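PDB 6WTE: B12-binding domain-containing protein from Kitasatospora setae, which binds cobalamin and a [4Fe-4S] cluster and, as the radical S-adenosylmethionine methylase TsrM, probably transfers a methyl group by a non-radical route. Local coordinates for residues 494-497 against 498-502; 504-508 against 509-513; 201-204 against 205-208; 48-51 against 52-56. One frame throughout, in Å; residues are numbered along the deposited sequence. Where two conformers were deposited one is given.

Interaction 1 of 4, residues 494-497 against 498-502; sequences RWHG and AVADL
Asp501 and Gly497 face each other one turn apart on the alpha helix 491-503, in a contact that is local from end to end. The backbone follows the i to i+4 pattern, with Ala498, Val499, Ala500 and Asp501 donating their N-H groups to the carbonyls of Arg494, Trp495, His496 and Gly497. The last of these bonds, Asp501 N to Gly497 O at 2.9 Å, anchors the aspartate whose side chain doubles back over the same carbonyl. Its CB lies 3.5 Å from Gly497 O. Asp501 CG, set anti to its own carbonyl carbon (chi1 -68°), comes to 3.0 Å from Gly497 O. At the tip, OD2 stands 3.1 Å and OD1 3.4 Å from Gly497 O. All three oxygens are acceptors, so the carboxylate makes no hydrogen bond with the carbonyl, and their closeness is likely to be mildly unfavourable. Beyond this turn the indole of Trp495 meets Phe477, and its NE1 makes a weak hydrogen bond to Gln437 OE1, while Val499 and Leu502 lie on Leu409 of strand 404-412, in the radical SAM core. In the conformer given, Arg494 NH1 bonds to Arg487 O. The imidazole of His496 presents its rim to the methyl of Ala500, with ND1 4.4 Å from CB. Val499 holds CG1 anti to its own backbone N (chi1 174°), which leaves CG2 beside that N and 3.3 Å from Trp495 O.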
loop_
_atom_site.group_PDB
_atom_site.type_symbol
_atom_site.label_atom_id
_atom_site.label_comp_id
_atom_site.label_asym_id
_atom_site.label_seq_id
_atom_site.Cartn_x
_atom_site.Cartn_y
_atom_site.Cartn_z
ATOM N N ARG A 494 -22.453 -13.846 -7.169
ATOM C CA ARG A 494 -22.901 -13.047 -6.032
ATOM C C ARG A 494 -22.163 -11.718 -5.971
ATOM O O ARG A 494 -22.765 -10.678 -5.679
ATOM C CB ARG A 494 -22.709 -13.819 -4.727
ATOM C CG ARG A 494 -23.572 -15.056 -4.589
ATOM C CD ARG A 494 -23.665 -15.475 -3.130
ATOM N NE ARG A 494 -24.161 -16.839 -2.974
ATOM C CZ ARG A 494 -25.448 -17.169 -2.924
ATOM N NH1 ARG A 494 -25.799 -18.439 -2.775
ATOM N NH2 ARG A 494 -26.382 -16.232 -3.025
ATOM N N TRP A 495 -20.851 -11.732 -6.233
ATOM C CA TRP A 495 -20.115 -10.473 -6.273
ATOM C C TRP A 495 -20.655 -9.566 -7.370
ATOM O O TRP A 495 -20.798 -8.356 -7.171
ATOM C CB TRP A 495 -18.623 -10.722 -6.496
ATOM C CG TRP A 495 -17.844 -11.150 -5.289
ATOM C CD1 TRP A 495 -17.189 -12.334 -5.116
ATOM C CD2 TRP A 495 -17.626 -10.391 -4.091
ATOM N NE1 TRP A 495 -16.574 -12.362 -3.884
ATOM C CE2 TRP A 495 -16.832 -11.183 -3.234
ATOM C CE3 TRP A 495 -18.033 -9.124 -3.655
ATOM C CZ2 TRP A 495 -16.434 -10.748 -1.970
ATOM C CZ3 TRP A 495 -17.634 -8.694 -2.398
ATOM C CH2 TRP A 495 -16.843 -9.501 -1.573
ATOM N N HIS A 496 -20.978 -10.142 -8.530
ATOM C CA HIS A 496 -21.520 -9.358 -9.633
ATOM C C HIS A 496 -22.820 -8.679 -9.225
ATOM O O HIS A 496 -23.020 -7.487 -9.481
ATOM C CB HIS A 496 -21.734 -10.267 -10.849
ATOM C CG HIS A 496 -22.034 -9.536 -12.125
ATOM N ND1 HIS A 496 -22.714 -8.337 -12.165
ATOM C CD2 HIS A 496 -21.767 -9.856 -13.413
ATOM C CE1 HIS A 496 -22.839 -7.943 -13.420
ATOM N NE2 HIS A 496 -22.271 -8.848 -14.197
ATOM N N GLY A 497 -23.711 -9.422 -8.566
ATOM C CA GLY A 497 -24.964 -8.832 -8.127
ATOM C C GLY A 497 -24.761 -7.728 -7.111
ATOM O O GLY A 497 -25.461 -6.714 -7.133
ATOM N N ALA A 498 -23.793 -7.906 -6.210
ATOM C CA ALA A 498 -23.529 -6.879 -5.209
ATOM C C ALA A 498 -22.985 -5.613 -5.854
ATOM O O ALA A 498 -23.362 -4.500 -5.467
ATOM C CB ALA A 498 -22.556 -7.408 -4.157
ATOM N N VAL A 499 -22.097 -5.763 -6.839
ATOM C CA VAL A 499 -21.573 -4.600 -7.542
ATOM C C VAL A 499 -22.685 -3.911 -8.323
ATOM O O VAL A 499 -22.776 -2.677 -8.344
ATOM C CB VAL A 499 -20.402 -5.007 -8.456
ATOM C CG1 VAL A 499 -19.967 -3.832 -9.299
ATOM C CG2 VAL A 499 -19.237 -5.531 -7.630
ATOM N N ALA A 500 -23.558 -4.694 -8.966
ATOM C CA ALA A 500 -24.656 -4.107 -9.729
ATOM C C ALA A 500 -25.641 -3.380 -8.821
ATOM O O ALA A 500 -26.191 -2.342 -9.205
ATOM C CB ALA A 500 -25.376 -5.185 -10.538
ATOM N N ASP A 501 -25.877 -3.913 -7.616
ATOM C CA ASP A 501 -26.755 -3.243 -6.659
ATOM C C ASP A 501 -26.227 -1.863 -6.296
ATOM O O ASP A 501 -27.002 -0.915 -6.135
ATOM C CB ASP A 501 -26.904 -4.082 -5.387
ATOM C CG ASP A 501 -27.674 -5.369 -5.608
ATOM O OD1 ASP A 501 -28.509 -5.417 -6.531
ATOM O OD2 ASP A 501 -27.444 -6.329 -4.841
ATOM N N LEU A 502 -24.910 -1.737 -6.137
ATOM C CA LEU A 502 -24.332 -0.445 -5.789
ATOM C C LEU A 502 -24.453 0.541 -6.946
ATOM O O LEU A 502 -24.803 1.708 -6.735
ATOM C CB LEU A 502 -22.874 -0.624 -5.365
ATOM C CG LEU A 502 -22.072 0.641 -5.052
ATOM C CD1 LEU A 502 -22.710 1.425 -3.916
ATOM C CD2 LEU A 502 -20.640 0.290 -4.711
#

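Interaction 2 of 4, residues 504-508 against 509-513; sequences ALIDP and ADHHR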
loop_
_atom_site.group_PDB
_atom_site.type_symbol
_atom_site.label_atom_id
_atom_site.label_comp_id
_atom_site.label_asym_id
_atom_site.label_seq_id
_atom_site.Cartn_x
_atom_site.Cartn_y
_atom_site.Cartn_z
ATOM N N ALA A 504 -26.747 0.757 -9.091
ATOM C CA ALA A 504 -28.123 1.223 -9.208
ATOM C C ALA A 504 -28.438 2.381 -8.273
ATOM O O ALA A 504 -29.475 3.030 -8.448
ATOM C CB ALA A 504 -29.091 0.070 -8.944
ATOM N N LEU A 505 -27.588 2.647 -7.283
ATOM C CA LEU A 505 -27.827 3.747 -6.360
ATOM C C LEU A 505 -27.335 5.093 -6.878
ATOM O O LEU A 505 -27.698 6.126 -6.306
ATOM C CB LEU A 505 -27.169 3.454 -5.012
ATOM C CG LEU A 505 -27.714 2.225 -4.288
ATOM C CD1 LEU A 505 -26.955 2.011 -2.995
ATOM C CD2 LEU A 505 -29.209 2.376 -4.030
ATOM N N ILE A 506 -26.527 5.119 -7.933
ATOM C CA ILE A 506 -25.921 6.354 -8.414
ATOM C C ILE A 506 -26.780 6.932 -9.527
ATOM O O ILE A 506 -27.111 6.238 -10.496
ATOM C CB ILE A 506 -24.481 6.117 -8.895
ATOM C CG1 ILE A 506 -23.653 5.485 -7.776
ATOM C CG2 ILE A 506 -23.857 7.420 -9.379
ATOM C CD1 ILE A 506 -23.568 6.339 -6.525
ATOM N N ASP A 507 -27.157 8.197 -9.381
ATOM C CA ASP A 507 -27.842 8.890 -10.458
ATOM C C ASP A 507 -26.924 8.924 -11.676
ATOM O O ASP A 507 -25.732 9.231 -11.535
ATOM C CB ASP A 507 -28.217 10.304 -10.015
ATOM C CG ASP A 507 -29.198 10.979 -10.957
ATOM O OD1 ASP A 507 -28.927 11.043 -12.175
ATOM O OD2 ASP A 507 -30.253 11.442 -10.472
ATOM N N PRO A 508 -27.416 8.581 -12.866
ATOM C CA PRO A 508 -26.541 8.613 -14.052
ATOM C C PRO A 508 -25.913 9.974 -14.317
ATOM O O PRO A 508 -24.822 10.037 -14.901
ATOM C CB PRO A 508 -27.482 8.192 -15.189
ATOM C CG PRO A 508 -28.537 7.373 -14.514
ATOM C CD PRO A 508 -28.740 8.008 -13.166
ATOM N N ALA A 509 -26.558 11.066 -13.894
ATOM C CA ALA A 509 -25.970 12.389 -14.066
ATOM C C ALA A 509 -24.731 12.601 -13.205
ATOM O O ALA A 509 -24.039 13.609 -13.388
ATOM C CB ALA A 509 -27.009 13.471 -13.754
ATOM N N ASP A 510 -24.435 11.677 -12.289
ATOM C CA ASP A 510 -23.283 11.765 -11.401
ATOM C C ASP A 510 -22.162 10.801 -11.769
ATOM O O ASP A 510 -21.136 10.776 -11.081
ATOM C CB ASP A 510 -23.708 11.485 -9.952
ATOM C CG ASP A 510 -24.619 12.556 -9.384
ATOM O OD1 ASP A 510 -24.499 13.729 -9.800
ATOM O OD2 ASP A 510 -25.443 12.217 -8.502
ATOM N N HIS A 511 -22.329 9.998 -12.822
ATOM C CA HIS A 511 -21.304 9.016 -13.177
ATOM C C HIS A 511 -19.958 9.675 -13.464
ATOM O O HIS A 511 -18.904 9.070 -13.238
ATOM C CB HIS A 511 -21.760 8.207 -14.390
ATOM C CG HIS A 511 -22.790 7.171 -14.075
ATOM N ND1 HIS A 511 -23.548 6.557 -15.049
ATOM C CD2 HIS A 511 -23.175 6.622 -12.898
ATOM C CE1 HIS A 511 -24.364 5.685 -14.485
ATOM N NE2 HIS A 511 -24.157 5.703 -13.180
ATOM N N HIS A 512 -19.971 10.917 -13.953
ATOM C CA HIS A 512 -18.718 11.589 -14.266
ATOM C C HIS A 512 -17.874 11.821 -13.019
ATOM O O HIS A 512 -16.647 11.913 -13.116
ATOM C CB HIS A 512 -19.009 12.919 -14.957
ATOM C CG HIS A 512 -19.671 13.916 -14.064
ATOM N ND1 HIS A 512 -19.068 15.097 -13.687
ATOM C CD2 HIS A 512 -20.870 13.889 -13.434
ATOM C CE1 HIS A 512 -19.882 15.771 -12.893
ATOM N NE2 HIS A 512 -20.978 15.057 -12.717
ATOM N N ARG A 513 -18.500 11.916 -11.841
ATOM C CA ARG A 513 -17.768 12.278 -10.633
ATOM C C ARG A 513 -17.689 11.146 -9.614
ATOM O O ARG A 513 -17.361 11.398 -8.451
ATOM C CB ARG A 513 -18.371 13.529 -9.984
ATOM C CG ARG A 513 -19.794 13.396 -9.427
ATOM C CD ARG A 513 -20.220 14.732 -8.792
ATOM N NE ARG A 513 -21.571 14.739 -8.230
ATOM C CZ ARG A 513 -21.850 14.582 -6.937
ATOM N NH1 ARG A 513 -20.875 14.389 -6.056
ATOM N NH2 ARG A 513 -23.110 14.613 -6.524
HETATM O O HOH W 1 -26.120 4.234 -11.893
HETATM O O HOH W 2 -26.086 9.949 -7.347
HETATM O O HOH W 3 -22.269 11.955 -15.665
#
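Pro508 and His511 form a CH-pi contact across a short 3-10 turn. Pro508 CA sits over the middle of the imidazole, 3.7 Å from its centroid and only 11° off the ring normal. CG of His511, anti to the carbonyl carbon (chi1 -76°), carries the ring back beneath the proline. Among apolar contacts, Ile506 CG2 meets the rim of the same ring, 3.7 Å from His511 CD2. The direct hydrogen bonds centre on Asp507. Its OD1 takes the N-H of Ala509 at 2.9 Å on the anti side of the carboxylate, an Asx turn, and its carbonyl O takes Asp510 N, also at 2.9 Å, the first 3-10 bond. His511 N to Pro508 O, 3.2 Å, adds the next. Three waters add bridges: one joins Ile506 O to His511 NE2, which it meets at 2.8 Å in the ring plane; a second accepts from Asp507 N and donates to Asp510 OD2 at 2.6 Å; the third links Pro508 O with His512 N. The charged pair is weak, with Arg513 NE 3.5 Å from Asp510 OD1. An alanine in place of His511 is likely to leave Pro508 CA without its aromatic floor and the Ile506 carbonyl's water without its second partner. The turn joins helix 491-503 to strand 514-515. Ile506 and Asp510 rest on Val394 and Met398 of helix 387-398, Arg554 binds the carbonyls of His511 and His512, and the backbone of Arg513 bonds to Thr405 of strand 404-412.

Interaction 3 of 4, residues 201-204 against 205-208; sequences SGVP and RKVD
Asp208 OD1 is gripped by two backbone N-H groups: that of Gly202 across the loop, 3.1 Å away, and that of Glu211 in the first turn of helix 209-214. Gly202 N comes in from above the carboxylate, 66° out of its plane. The aspartate can serve both because CG stands anti to its backbone N (chi1 -167°), which swings the carboxylate toward the glycine; Ser201 CA also lies 3.6 Å from the same OD1. A lysine in place of Asp208 would probably leave the N-H groups of Gly202 and Glu211 without their shared acceptor and helix 209-214 without its N-cap aspartate. Beside it, Ser201 OG bonds to Gln262 OE1 and to Leu210 N. Farther round, Val203 to Lys206 form a type II beta turn, with Pro204 and Arg205 at its two corners and Arg205 at positive phi. Lys206 N reaches back to Val203 O at 3.3 Å, a weak bond. Val203 CG1 crosses Lys206 CG at a slant, 3.7 Å away. The lysine chain bends at chi2 (-67°) and again near its end, bringing NZ to Val36 O and to a water, 3.0 Å from NZ, that donates to Pro204 O. Within the loop another water accepts from Val203 N at 2.9 Å and lies 2.9 Å from Val207 O. Arg205, extended outward, makes a salt bridge with Glu58 of the B12-binding domain. The loop thus combines two motifs, a type II beta turn at its far end and an aspartate N-cap at the start of helix 209-214.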
loop_
_atom_site.group_PDB
_atom_site.type_symbol
_atom_site.label_atom_id
_atom_site.label_comp_id
_atom_site.label_asym_id
_atom_site.label_seq_id
_atom_site.Cartn_x
_atom_site.Cartn_y
_atom_site.Cartn_z
ATOM N N SER A 201 17.493 9.430 -11.693
ATOM C CA SER A 201 16.830 9.220 -12.969
ATOM C C SER A 201 17.876 9.015 -14.051
ATOM O O SER A 201 18.929 9.658 -14.038
ATOM C CB SER A 201 15.932 10.404 -13.337
ATOM O OG SER A 201 14.876 10.544 -12.411
ATOM N N GLY A 202 17.579 8.115 -14.984
ATOM C CA GLY A 202 18.489 7.843 -16.079
ATOM C C GLY A 202 19.780 7.161 -15.690
ATOM O O GLY A 202 20.706 7.123 -16.504
ATOM N N VAL A 203 19.879 6.625 -14.480
ATOM C CA VAL A 203 21.092 5.960 -14.009
ATOM C C VAL A 203 20.891 4.455 -14.148
ATOM O O VAL A 203 19.940 3.915 -13.566
ATOM C CB VAL A 203 21.422 6.333 -12.557
ATOM C CG1 VAL A 203 22.700 5.606 -12.106
ATOM C CG2 VAL A 203 21.575 7.835 -12.417
ATOM N N PRO A 204 21.742 3.752 -14.891
ATOM C CA PRO A 204 21.585 2.298 -15.009
ATOM C C PRO A 204 21.660 1.618 -13.650
ATOM O O PRO A 204 22.423 2.025 -12.768
ATOM C CB PRO A 204 22.753 1.886 -15.910
ATOM C CG PRO A 204 23.086 3.140 -16.682
ATOM C CD PRO A 204 22.827 4.273 -15.743
ATOM N N ARG A 205 20.831 0.588 -13.482
ATOM C CA ARG A 205 20.816 -0.247 -12.278
ATOM C C ARG A 205 20.524 0.559 -11.015
ATOM O O ARG A 205 20.967 0.207 -9.918
ATOM C CB ARG A 205 22.121 -1.033 -12.138
ATOM C CG ARG A 205 22.485 -1.751 -13.429
ATOM C CD ARG A 205 23.281 -3.007 -13.185
ATOM N NE ARG A 205 23.208 -3.911 -14.333
ATOM C CZ ARG A 205 24.191 -4.720 -14.718
ATOM N NH1 ARG A 205 25.345 -4.738 -14.061
ATOM N NH2 ARG A 205 24.023 -5.505 -15.775
ATOM N N LYS A 206 19.765 1.638 -11.170
ATOM C CA LYS A 206 19.124 2.345 -10.075
ATOM C C LYS A 206 17.683 2.604 -10.494
ATOM O O LYS A 206 17.371 2.633 -11.688
ATOM C CB LYS A 206 19.824 3.672 -9.744
ATOM C CG LYS A 206 21.278 3.551 -9.326
ATOM C CD LYS A 206 21.389 2.838 -7.988
ATOM C CE LYS A 206 22.833 2.707 -7.561
ATOM N NZ LYS A 206 23.601 1.848 -8.495
ATOM N N VAL A 207 16.795 2.763 -9.508
ATOM C CA VAL A 207 15.407 3.086 -9.829
ATOM C C VAL A 207 15.380 4.348 -10.683
ATOM O O VAL A 207 15.994 5.366 -10.337
ATOM C CB VAL A 207 14.566 3.253 -8.552
ATOM C CG1 VAL A 207 13.169 3.713 -8.903
ATOM C CG2 VAL A 207 14.484 1.938 -7.772
ATOM N N ASP A 208 14.687 4.274 -11.819
ATOM C CA ASP A 208 14.616 5.375 -12.789
ATOM C C ASP A 208 13.347 6.176 -12.516
ATOM O O ASP A 208 12.288 5.913 -13.088
ATOM C CB ASP A 208 14.638 4.840 -14.213
ATOM C CG ASP A 208 14.887 5.934 -15.245
ATOM O OD1 ASP A 208 14.665 7.125 -14.928
ATOM O OD2 ASP A 208 15.300 5.597 -16.372
HETATM O O HOH W 4 18.080 5.798 -12.356
HETATM O O HOH W 5 24.432 2.453 -11.318
#

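Interaction 4 of 4, residues 48-51 against 52-56; sequences WKTC and LHEYF
Leu52 and Trp48 touch one turn apart on helix 48-58. Leu52 CD1 lies in the plane of the indole at its benzo edge, 3.7 Å from Trp48 CZ3. The tryptophan reaches it because CG sits in the crowded position between its backbone N and carbonyl carbon (chi1 58°), which turns the indole across the helix axis, its benzo edge toward Leu52. Leu52 is tied to the same residue through its backbone, N to Trp48 O at 3.0 Å, and its CG comes 3.5 Å from that oxygen. Cys51 is the second mainstay. Its carbonyl O takes two donors: Tyr55 N at 3.1 Å and a water at 3.2 Å, which also donates to Glu54 OE1. Thr50 completes the set, receiving Glu54 N on its carbonyl at 3.0 Å, while its CG2 comes at a slant to the carboxylate of Glu54, 3.9 Å from OE2. On the outer side the His53 ring lies with one face under Lys49 O, which also accepts His53 N at 2.8 Å; the far nitrogen, NE2, bonds to Glu92 OE2. Tyr55 points the other way and hands its OH to Glu37 OE1. The helix is the connection of a beta-alpha-beta crossover from strand 35-40 to strand 63-67 in the B12-binding domain. Cys51, Leu52 and Tyr55 lie on Leu39 of strand 35-40, Tyr55 and Phe56 on Leu6 of strand 4-9, and Trp48, Leu52 and Phe56 against helix 83-96.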
loop_
_atom_site.group_PDB
_atom_site.type_symbol
_atom_site.label_atom_id
_atom_site.label_comp_id
_atom_site.label_asym_id
_atom_site.label_seq_id
_atom_site.Cartn_x
_atom_site.Cartn_y
_atom_site.Cartn_z
ATOM N N TRP A 48 11.346 -10.629 -18.726
ATOM C CA TRP A 48 12.076 -10.424 -17.476
ATOM C C TRP A 48 13.116 -11.519 -17.241
ATOM O O TRP A 48 14.147 -11.258 -16.610
ATOM C CB TRP A 48 11.106 -10.321 -16.292
ATOM C CG TRP A 48 10.202 -11.500 -16.085
ATOM C CD1 TRP A 48 8.922 -11.643 -16.537
ATOM C CD2 TRP A 48 10.504 -12.694 -15.350
ATOM N NE1 TRP A 48 8.411 -12.857 -16.139
ATOM C CE2 TRP A 48 9.364 -13.521 -15.410
ATOM C CE3 TRP A 48 11.627 -13.144 -14.651
ATOM C CZ2 TRP A 48 9.318 -14.771 -14.803
ATOM C CZ3 TRP A 48 11.578 -14.387 -14.047
ATOM C CH2 TRP A 48 10.435 -15.187 -14.130
ATOM N N LYS A 49 12.884 -12.728 -17.759
ATOM C CA LYS A 49 13.897 -13.776 -17.642
ATOM C C LYS A 49 15.171 -13.395 -18.383
ATOM O O LYS A 49 16.280 -13.648 -17.895
ATOM C CB LYS A 49 13.362 -15.105 -18.171
ATOM C CG LYS A 49 12.349 -15.772 -17.272
ATOM C CD LYS A 49 11.967 -17.138 -17.814
ATOM C CE LYS A 49 10.926 -17.812 -16.929
ATOM N NZ LYS A 49 10.585 -19.185 -17.404
ATOM N N THR A 50 15.028 -12.806 -19.573
ATOM C CA THR A 50 16.185 -12.308 -20.313
ATOM C C THR A 50 16.959 -11.287 -19.491
ATOM O O THR A 50 18.193 -11.326 -19.442
ATOM C CB THR A 50 15.726 -11.704 -21.640
ATOM O OG1 THR A 50 15.229 -12.749 -22.484
ATOM C CG2 THR A 50 16.876 -10.982 -22.349
ATOM N N CYS A 51 16.248 -10.380 -18.821
ATOM C CA CYS A 51 16.913 -9.407 -17.965
ATOM C C CYS A 51 17.712 -10.101 -16.865
ATOM O O CYS A 51 18.871 -9.749 -16.608
ATOM C CB CYS A 51 15.880 -8.450 -17.368
ATOM S SG CYS A 51 16.584 -7.234 -16.251
ATOM N N LEU A 52 17.111 -11.102 -16.211
ATOM C CA LEU A 52 17.812 -11.838 -15.159
ATOM C C LEU A 52 19.003 -12.610 -15.710
ATOM O O LEU A 52 20.079 -12.624 -15.098
ATOM C CB LEU A 52 16.854 -12.802 -14.465
ATOM C CG LEU A 52 15.703 -12.244 -13.627
ATOM C CD1 LEU A 52 14.957 -13.409 -12.999
ATOM C CD2 LEU A 52 16.217 -11.294 -12.561
ATOM N N HIS A 53 18.820 -13.285 -16.847
ATOM C CA HIS A 53 19.906 -14.064 -17.433
ATOM C C HIS A 53 21.115 -13.192 -17.731
ATOM O O HIS A 53 22.253 -13.579 -17.439
ATOM C CB HIS A 53 19.420 -14.755 -18.702
ATOM C CG HIS A 53 18.357 -15.776 -18.454
ATOM N ND1 HIS A 53 17.525 -16.242 -19.449
ATOM C CD2 HIS A 53 17.985 -16.415 -17.321
ATOM C CE1 HIS A 53 16.692 -17.131 -18.941
ATOM N NE2 HIS A 53 16.946 -17.252 -17.650
ATOM N N GLU A 54 20.890 -12.006 -18.299
ATOM C CA GLU A 54 21.998 -11.093 -18.559
ATOM C C GLU A 54 22.692 -10.699 -17.262
ATOM O O GLU A 54 23.923 -10.750 -17.169
ATOM C CB GLU A 54 21.506 -9.853 -19.308
ATOM C CG GLU A 54 20.907 -10.139 -20.674
ATOM C CD GLU A 54 20.190 -8.934 -21.268
ATOM O OE1 GLU A 54 19.688 -8.088 -20.492
ATOM O OE2 GLU A 54 20.123 -8.833 -22.511
ATOM N N TYR A 55 21.918 -10.327 -16.236
ATOM C CA TYR A 55 22.531 -9.778 -15.029
ATOM C C TYR A 55 23.425 -10.803 -14.338
ATOM O O TYR A 55 24.583 -10.515 -14.018
ATOM C CB TYR A 55 21.468 -9.257 -14.057
ATOM C CG TYR A 55 22.111 -8.654 -12.825
ATOM C CD1 TYR A 55 22.542 -7.335 -12.822
ATOM C CD2 TYR A 55 22.332 -9.418 -11.686
ATOM C CE1 TYR A 55 23.161 -6.787 -11.712
ATOM C CE2 TYR A 55 22.950 -8.881 -10.576
ATOM C CZ TYR A 55 23.362 -7.569 -10.591
ATOM O OH TYR A 55 23.975 -7.035 -9.480
ATOM N N PHE A 56 22.899 -12.004 -14.079
ATOM C CA PHE A 56 23.639 -12.967 -13.271
ATOM C C PHE A 56 24.800 -13.611 -14.017
ATOM O O PHE A 56 25.688 -14.187 -13.379
ATOM C CB PHE A 56 22.691 -14.030 -12.728
ATOM C CG PHE A 56 21.893 -13.558 -11.555
ATOM C CD1 PHE A 56 22.502 -13.381 -10.322
ATOM C CD2 PHE A 56 20.550 -13.262 -11.682
ATOM C CE1 PHE A 56 21.783 -12.933 -9.240
ATOM C CE2 PHE A 56 19.827 -12.818 -10.598
ATOM C CZ PHE A 56 20.446 -12.654 -9.377
HETATM O O HOH W 6 20.484 -7.174 -17.497
#

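How the interactions relate
From the N terminus the order is interaction 4, interaction 3, interaction 1, interaction 2. All are local and in series, so none nests in or crosses another. Interaction 4 lies within helix 48-58 of the B12-binding domain; interaction 3 closes the loop that leads into helix 209-214. These two touch, Arg205 CZ lying 3.6 Å from Tyr55 CD1, so the loop is packed against that helix. About 43 Å from interaction 4, centre to centre, interaction 1 lies on helix 491-503 beside strand 404-412, and interaction 2 turns the chain from that helix toward strand 514-515. The centres of interactions 1 and 2 are about 16 Å apart.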